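Local atomic coordinates of aspartate aminotransferase (Giardia lamblia, PDB entry 3MEB), a protein that probably interconverts L-aspartate and 2-oxoglutarate with oxaloacetate and L-glutamate, using pyridoxal 5'-phosphate as cofactor. Residues A[205-210]-A[236-241]; A[147-152]-A[201-206]. One frame throughout, in Å; residues are numbered along the deposited sequence. Where two conformers were deposited one is given.

Contact 1: A[205-210]-A[236-241]; sequences FLFHAC and HIAFFD
Phe205 reaches across to His236 with the edge of its ring, and the path of its side chain shows how. CB lies 4.1 Å from Ile237 O, CD2 comes to 3.8 Å from His236 CG, and CE2 sits over the centre of the imidazole, 3.3 Å from His236 CD2; CZ ends 3.9 Å from His236 NE2. With the two planes at 56°, this is an edge-to-face pair. Phe205 CG stands anti to its carbonyl carbon (chi1 -73°), which swings the ring back toward the start of the neighbouring strand. Both imidazole nitrogens are held: NE2 is hydrogen-bonded to Ile196 O and ND1 to Ser203 N.

Strands 205-208 and 237-241 run parallel, their short axes at 34°, joined by five backbone hydrogen bonds that alternate in direction, from Phe205 N to Ile237 O through to Ala209 N with Asp241 O. They belong to a beta-alpha-beta unit whose helix, 221-234, connects them within the mixed sheet of the large domain of this aminotransferase. On the face carrying Phe205, Phe207 turns its ring edge to Ala238, CD2 lying 3.8 Å from Ala238 CB, while its CB meets Phe240 CD1 at 3.8 Å. The opposite face carries Leu206, whose CD1 packs 3.8 Å from Phe239 CD2, the two side chains pointing the same way. Farther along that face stand His208, its NE2 hydrogen-bonded to Thr154 OG1, and Asp241, whose OD2 is hydrogen-bonded to His158 NE2 and whose nearest side-chain atom is about 3 Å from the bound pyridoxal phosphate, placing a residue of the cofactor pocket.

Contact 2: A[147-152]-A[201-206]; sequences EFYMPS and EKSIFL
Phe148 pairs with Ile204 and Tyr149 with Phe205 in a parallel ladder, the short axes of strands 148-151 and 204-206 passing 4.7 Å apart at 22°, with three backbone hydrogen bonds between them. Ile204 N donates to Glu147 O, Tyr149 N to Ile204 O and Leu206 N to Tyr149 O; the middle one is the most bent. At the entry to this ladder a water joins the segments, accepting from Glu147 N and donating to Ser203 OG, which is also hydrogen-bonded to Pro200 O.

On one face of the sheet Tyr149 lies alongside Phe205, both side chains pointing the same way. Their rings form an offset stack, with centroids 4.7 Å apart and planes at 18°. The rings are displaced so that Phe205 CZ lies over one face of the tyrosine ring toward its rim, while Phe205 CE1 approaches Tyr149 CG at 3.4 Å. Ile204 O lies at the edge of the tyrosine ring, in its plane. Tyr149 also touches Ala199 and Pro200 of a loop and Lys174 and Tyr176 of strand 174-176.

On the other face, Phe148 has CG anti to its backbone N (chi1 -166°), which carries its ring across to two residues at once. CE2 meets Ile204 CG2 at 3.7 Å and CE1 meets Leu206 CB at 3.8 Å. Met150 SD adds a contact of 3.9 Å with Leu206 CD2. Helix 157-166 covers this side through His158 and Tyr162. At the far end Pro151 CD rests 3.4 Å from Leu206 O, a carbonyl that accepts from Tyr176 OH.

Apart from the water at its entry, the contact thus divides its chemistry by position: backbone bonds fix the register, while apolar side chains pack under the helix on the Phe148 side and a ring stack forms on the Tyr149 side.

Overall arrangement
From the N terminus, strand 148-151 comes first. The chain then passes through helix 157-166, strand 174-176 and helix 189-198 before returning at 201-206, where contact 2 closes a loop of 48 residues. Strand 204-208 runs on into contact 1, which closes a shorter loop of 25 residues around helix 221-234. The loops follow one another rather than nest: the second begins on the strand that ends the first, and Phe205 and Leu206 serve both. Strand 204-208 therefore lies between 148-151 and 237-242 in the mixed sheet. Ser203 O to Ile237 N, a probable hydrogen bond of 2.9 Å, also joins the two contacts, whose centres are about 8 Å apart.

Contact 1: A[205-210]-A[236-241]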
loop_
_atom_site.group_PDB
_atom_site.type_symbol
_atom_site.label_atom_id
_atom_site.label_comp_id
_atom_site.label_asym_id
_atom_site.label_seq_id
_atom_site.Cartn_x
_atom_site.Cartn_y
_atom_site.Cartn_z
ATOM N N PHE A 205 5.287 -14.939 19.103
ATOM C CA PHE A 205 4.192 -14.429 19.923
ATOM C C PHE A 205 3.880 -13.039 19.503
ATOM O O PHE A 205 4.762 -12.187 19.502
ATOM C CB PHE A 205 4.537 -14.496 21.430
ATOM C CG PHE A 205 4.506 -15.893 21.956
ATOM C CD1 PHE A 205 3.362 -16.417 22.506
ATOM C CD2 PHE A 205 5.595 -16.735 21.772
ATOM C CE1 PHE A 205 3.327 -17.735 22.915
ATOM C CE2 PHE A 205 5.559 -18.047 22.194
ATOM C CZ PHE A 205 4.425 -18.534 22.768
ATOM N N LEU A 206 2.626 -12.819 19.120
ATOM C CA LEU A 206 2.157 -11.476 18.805
ATOM C C LEU A 206 1.756 -10.792 20.097
ATOM O O LEU A 206 0.994 -11.373 20.907
ATOM C CB LEU A 206 0.953 -11.553 17.849
ATOM C CG LEU A 206 0.408 -10.247 17.285
ATOM C CD1 LEU A 206 1.394 -9.522 16.360
ATOM C CD2 LEU A 206 -0.898 -10.571 16.534
ATOM N N PHE A 207 2.311 -9.599 20.314
ATOM C CA PHE A 207 2.062 -8.813 21.515
ATOM C C PHE A 207 1.644 -7.450 21.082
ATOM O O PHE A 207 2.173 -6.916 20.103
ATOM C CB PHE A 207 3.342 -8.600 22.338
ATOM C CG PHE A 207 3.837 -9.817 23.034
ATOM C CD1 PHE A 207 3.068 -10.439 24.015
ATOM C CD2 PHE A 207 5.077 -10.348 22.718
ATOM C CE1 PHE A 207 3.547 -11.613 24.657
ATOM C CE2 PHE A 207 5.563 -11.471 23.353
ATOM C CZ PHE A 207 4.798 -12.111 24.322
ATOM N N HIS A 208 0.703 -6.873 21.782
ATOM C CA HIS A 208 0.460 -5.429 21.670
ATOM C C HIS A 208 1.433 -4.709 22.599
ATOM O O HIS A 208 1.564 -5.065 23.771
ATOM C CB HIS A 208 -0.975 -5.108 22.067
ATOM C CG HIS A 208 -2.006 -5.789 21.231
ATOM N ND1 HIS A 208 -3.102 -5.132 20.725
ATOM C CD2 HIS A 208 -2.155 -7.094 20.879
ATOM C CE1 HIS A 208 -3.863 -5.988 20.064
ATOM N NE2 HIS A 208 -3.322 -7.193 20.157
ATOM N N ALA A 209 2.111 -3.687 22.095
ATOM C CA ALA A 209 3.158 -2.994 22.855
ATOM C C ALA A 209 2.590 -2.264 24.079
ATOM O O ALA A 209 3.202 -2.252 25.166
ATOM C CB ALA A 209 3.885 -1.998 21.927
ATOM N N CYS A 210 1.411 -1.676 23.889
ATOM C CA CYS A 210 0.663 -0.974 24.927
ATOM C C CYS A 210 -0.732 -0.720 24.391
ATOM O O CYS A 210 -0.928 -0.833 23.210
ATOM C CB CYS A 210 1.323 0.361 25.302
ATOM S SG CYS A 210 1.428 1.669 24.073
ATOM N N HIS A 236 11.905 -17.621 22.013
ATOM C CA HIS A 236 10.756 -17.190 21.246
ATOM C C HIS A 236 11.057 -15.857 20.575
ATOM O O HIS A 236 11.902 -15.091 21.035
ATOM C CB HIS A 236 9.528 -16.970 22.141
ATOM C CG HIS A 236 8.948 -18.223 22.732
ATOM N ND1 HIS A 236 8.856 -19.413 22.041
ATOM C CD2 HIS A 236 8.370 -18.443 23.939
ATOM C CE1 HIS A 236 8.280 -20.323 22.814
ATOM N NE2 HIS A 236 7.962 -19.754 23.964
ATOM N N ILE A 237 10.324 -15.593 19.508
ATOM C CA ILE A 237 10.351 -14.313 18.830
ATOM C C ILE A 237 9.121 -13.508 19.288
ATOM O O ILE A 237 8.012 -14.040 19.344
ATOM C CB ILE A 237 10.348 -14.495 17.295
ATOM C CG1 ILE A 237 11.571 -15.296 16.811
ATOM C CG2 ILE A 237 10.333 -13.137 16.604
ATOM C CD1 ILE A 237 11.398 -16.818 16.894
ATOM N N ALA A 238 9.323 -12.241 19.622
ATOM C CA ALA A 238 8.227 -11.357 19.982
ATOM C C ALA A 238 7.900 -10.500 18.775
ATOM O O ALA A 238 8.794 -9.842 18.232
ATOM C CB ALA A 238 8.604 -10.466 21.196
ATOM N N PHE A 239 6.638 -10.527 18.342
ATOM C CA PHE A 239 6.170 -9.660 17.291
ATOM C C PHE A 239 5.297 -8.601 17.980
ATOM O O PHE A 239 4.205 -8.907 18.444
ATOM C CB PHE A 239 5.357 -10.429 16.263
ATOM C CG PHE A 239 5.196 -9.684 14.921
ATOM C CD1 PHE A 239 5.585 -10.272 13.737
ATOM C CD2 PHE A 239 4.691 -8.398 14.870
ATOM C CE1 PHE A 239 5.427 -9.616 12.548
ATOM C CE2 PHE A 239 4.562 -7.732 13.676
ATOM C CZ PHE A 239 4.951 -8.333 12.524
ATOM N N PHE A 240 5.781 -7.373 18.029
ATOM C CA PHE A 240 5.050 -6.281 18.640
ATOM C C PHE A 240 4.234 -5.546 17.594
ATOM O O PHE A 240 4.772 -5.144 16.538
ATOM C CB PHE A 240 6.023 -5.325 19.322
ATOM C CG PHE A 240 6.563 -5.821 20.642
ATOM C CD1 PHE A 240 5.792 -5.719 21.812
ATOM C CD2 PHE A 240 7.828 -6.354 20.730
ATOM C CE1 PHE A 240 6.285 -6.134 23.040
ATOM C CE2 PHE A 240 8.335 -6.796 21.946
ATOM C CZ PHE A 240 7.559 -6.681 23.111
ATOM N N ASP A 241 2.935 -5.383 17.881
ATOM C CA ASP A 241 2.069 -4.440 17.177
ATOM C C ASP A 241 2.027 -3.179 18.012
ATOM O O ASP A 241 1.594 -3.201 19.171
ATOM C CB ASP A 241 0.662 -5.019 17.012
ATOM C CG ASP A 241 -0.279 -4.126 16.207
ATOM O OD1 ASP A 241 -0.080 -2.881 16.158
ATOM O OD2 ASP A 241 -1.284 -4.664 15.663
#

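Contact 2: A[147-152]-A[201-206]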
loop_
_atom_site.group_PDB
_atom_site.type_symbol
_atom_site.label_atom_id
_atom_site.label_comp_id
_atom_site.label_asym_id
_atom_site.label_seq_id
_atom_site.Cartn_x
_atom_site.Cartn_y
_atom_site.Cartn_z
ATOM N N GLU A 147 5.393 -21.990 15.037
ATOM C CA GLU A 147 4.026 -21.731 15.452
ATOM C C GLU A 147 3.867 -20.260 15.759
ATOM O O GLU A 147 4.784 -19.646 16.293
ATOM C CB GLU A 147 3.665 -22.504 16.709
ATOM C CG GLU A 147 4.063 -23.949 16.708
ATOM C CD GLU A 147 2.973 -24.865 16.285
ATOM O OE1 GLU A 147 2.131 -24.457 15.444
ATOM O OE2 GLU A 147 2.969 -25.988 16.815
ATOM N N PHE A 148 2.706 -19.706 15.411
ATOM C CA PHE A 148 2.384 -18.300 15.644
ATOM C C PHE A 148 1.265 -18.210 16.680
ATOM O O PHE A 148 0.215 -18.841 16.491
ATOM C CB PHE A 148 1.891 -17.687 14.352
ATOM C CG PHE A 148 1.854 -16.196 14.372
ATOM C CD1 PHE A 148 0.815 -15.525 14.994
ATOM C CD2 PHE A 148 2.859 -15.463 13.749
ATOM C CE1 PHE A 148 0.781 -14.151 15.029
ATOM C CE2 PHE A 148 2.826 -14.098 13.765
ATOM C CZ PHE A 148 1.766 -13.438 14.395
ATOM N N TYR A 149 1.473 -17.431 17.738
ATOM C CA TYR A 149 0.545 -17.361 18.876
ATOM C C TYR A 149 -0.074 -15.960 19.019
ATOM O O TYR A 149 0.636 -14.957 19.100
ATOM C CB TYR A 149 1.277 -17.719 20.185
ATOM C CG TYR A 149 1.533 -19.186 20.351
ATOM C CD1 TYR A 149 0.743 -19.976 21.194
ATOM C CD2 TYR A 149 2.576 -19.788 19.707
ATOM C CE1 TYR A 149 0.992 -21.330 21.349
ATOM C CE2 TYR A 149 2.819 -21.163 19.863
ATOM C CZ TYR A 149 2.040 -21.907 20.663
ATOM O OH TYR A 149 2.328 -23.251 20.766
ATOM N N MET A 150 -1.394 -15.885 18.989
ATOM C CA MET A 150 -2.087 -14.627 19.193
ATOM C C MET A 150 -2.599 -14.560 20.616
ATOM O O MET A 150 -2.904 -15.593 21.184
ATOM C CB MET A 150 -3.293 -14.524 18.290
ATOM C CG MET A 150 -3.046 -14.840 16.844
ATOM S SD MET A 150 -3.487 -13.456 15.844
ATOM C CE MET A 150 -3.202 -14.131 14.193
ATOM N N PRO A 151 -2.714 -13.347 21.205
ATOM C CA PRO A 151 -3.473 -13.285 22.456
ATOM C C PRO A 151 -4.939 -13.719 22.209
ATOM O O PRO A 151 -5.458 -13.542 21.068
ATOM C CB PRO A 151 -3.389 -11.808 22.841
ATOM C CG PRO A 151 -3.123 -11.094 21.523
ATOM C CD PRO A 151 -2.339 -12.015 20.710
ATOM N N SER A 152 -5.590 -14.311 23.224
ATOM C CA SER A 152 -6.936 -14.879 23.042
ATOM C C SER A 152 -8.026 -13.834 22.706
ATOM O O SER A 152 -9.093 -14.184 22.172
ATOM C CB SER A 152 -7.351 -15.742 24.239
ATOM O OG SER A 152 -7.261 -15.022 25.459
ATOM N N GLU A 201 9.846 -24.373 21.501
ATOM C CA GLU A 201 10.848 -23.326 21.439
ATOM C C GLU A 201 10.864 -22.668 20.059
ATOM O O GLU A 201 10.439 -23.268 19.069
ATOM C CB GLU A 201 12.228 -23.854 21.841
ATOM C CG GLU A 201 12.791 -24.937 20.965
ATOM C CD GLU A 201 14.216 -25.239 21.322
ATOM O OE1 GLU A 201 14.513 -25.323 22.535
ATOM O OE2 GLU A 201 15.025 -25.374 20.395
ATOM N N LYS A 202 11.310 -21.408 20.020
ATOM C CA LYS A 202 11.368 -20.600 18.795
ATOM C C LYS A 202 9.998 -20.416 18.141
ATOM O O LYS A 202 9.869 -20.383 16.916
ATOM C CB LYS A 202 12.401 -21.157 17.810
ATOM C CG LYS A 202 13.759 -21.373 18.493
ATOM C CD LYS A 202 14.734 -22.149 17.616
ATOM C CE LYS A 202 16.075 -22.378 18.338
ATOM N NZ LYS A 202 17.122 -22.960 17.428
ATOM N N SER A 203 8.977 -20.274 18.980
ATOM C CA SER A 203 7.654 -19.913 18.497
ATOM C C SER A 203 7.552 -18.380 18.396
ATOM O O SER A 203 8.391 -17.671 18.944
ATOM C CB SER A 203 6.586 -20.489 19.428
ATOM O OG SER A 203 6.559 -21.894 19.287
ATOM N N ILE A 204 6.526 -17.887 17.702
ATOM C CA ILE A 204 6.330 -16.458 17.488
ATOM C C ILE A 204 5.125 -16.000 18.318
ATOM O O ILE A 204 4.065 -16.640 18.264
ATOM C CB ILE A 204 6.060 -16.154 15.997
ATOM C CG1 ILE A 204 7.195 -16.657 15.106
ATOM C CG2 ILE A 204 5.842 -14.644 15.762
ATOM C CD1 ILE A 204 6.781 -16.926 13.640
ATOM N N PHE A 205 5.287 -14.939 19.103
ATOM C CA PHE A 205 4.192 -14.429 19.923
ATOM C C PHE A 205 3.880 -13.039 19.503
ATOM O O PHE A 205 4.762 -12.187 19.502
ATOM C CB PHE A 205 4.537 -14.496 21.430
ATOM C CG PHE A 205 4.506 -15.893 21.956
ATOM C CD1 PHE A 205 3.362 -16.417 22.506
ATOM C CD2 PHE A 205 5.595 -16.735 21.772
ATOM C CE1 PHE A 205 3.327 -17.735 22.915
ATOM C CE2 PHE A 205 5.559 -18.047 22.194
ATOM C CZ PHE A 205 4.425 -18.534 22.768
ATOM N N LEU A 206 2.626 -12.819 19.120
ATOM C CA LEU A 206 2.157 -11.476 18.805
ATOM C C LEU A 206 1.756 -10.792 20.097
ATOM O O LEU A 206 0.994 -11.373 20.907
ATOM C CB LEU A 206 0.953 -11.553 17.849
ATOM C CG LEU A 206 0.408 -10.247 17.285
ATOM C CD1 LEU A 206 1.394 -9.522 16.360
ATOM C CD2 LEU A 206 -0.898 -10.571 16.534
HETATM O O HOH W 1 7.217 -23.149 16.860
#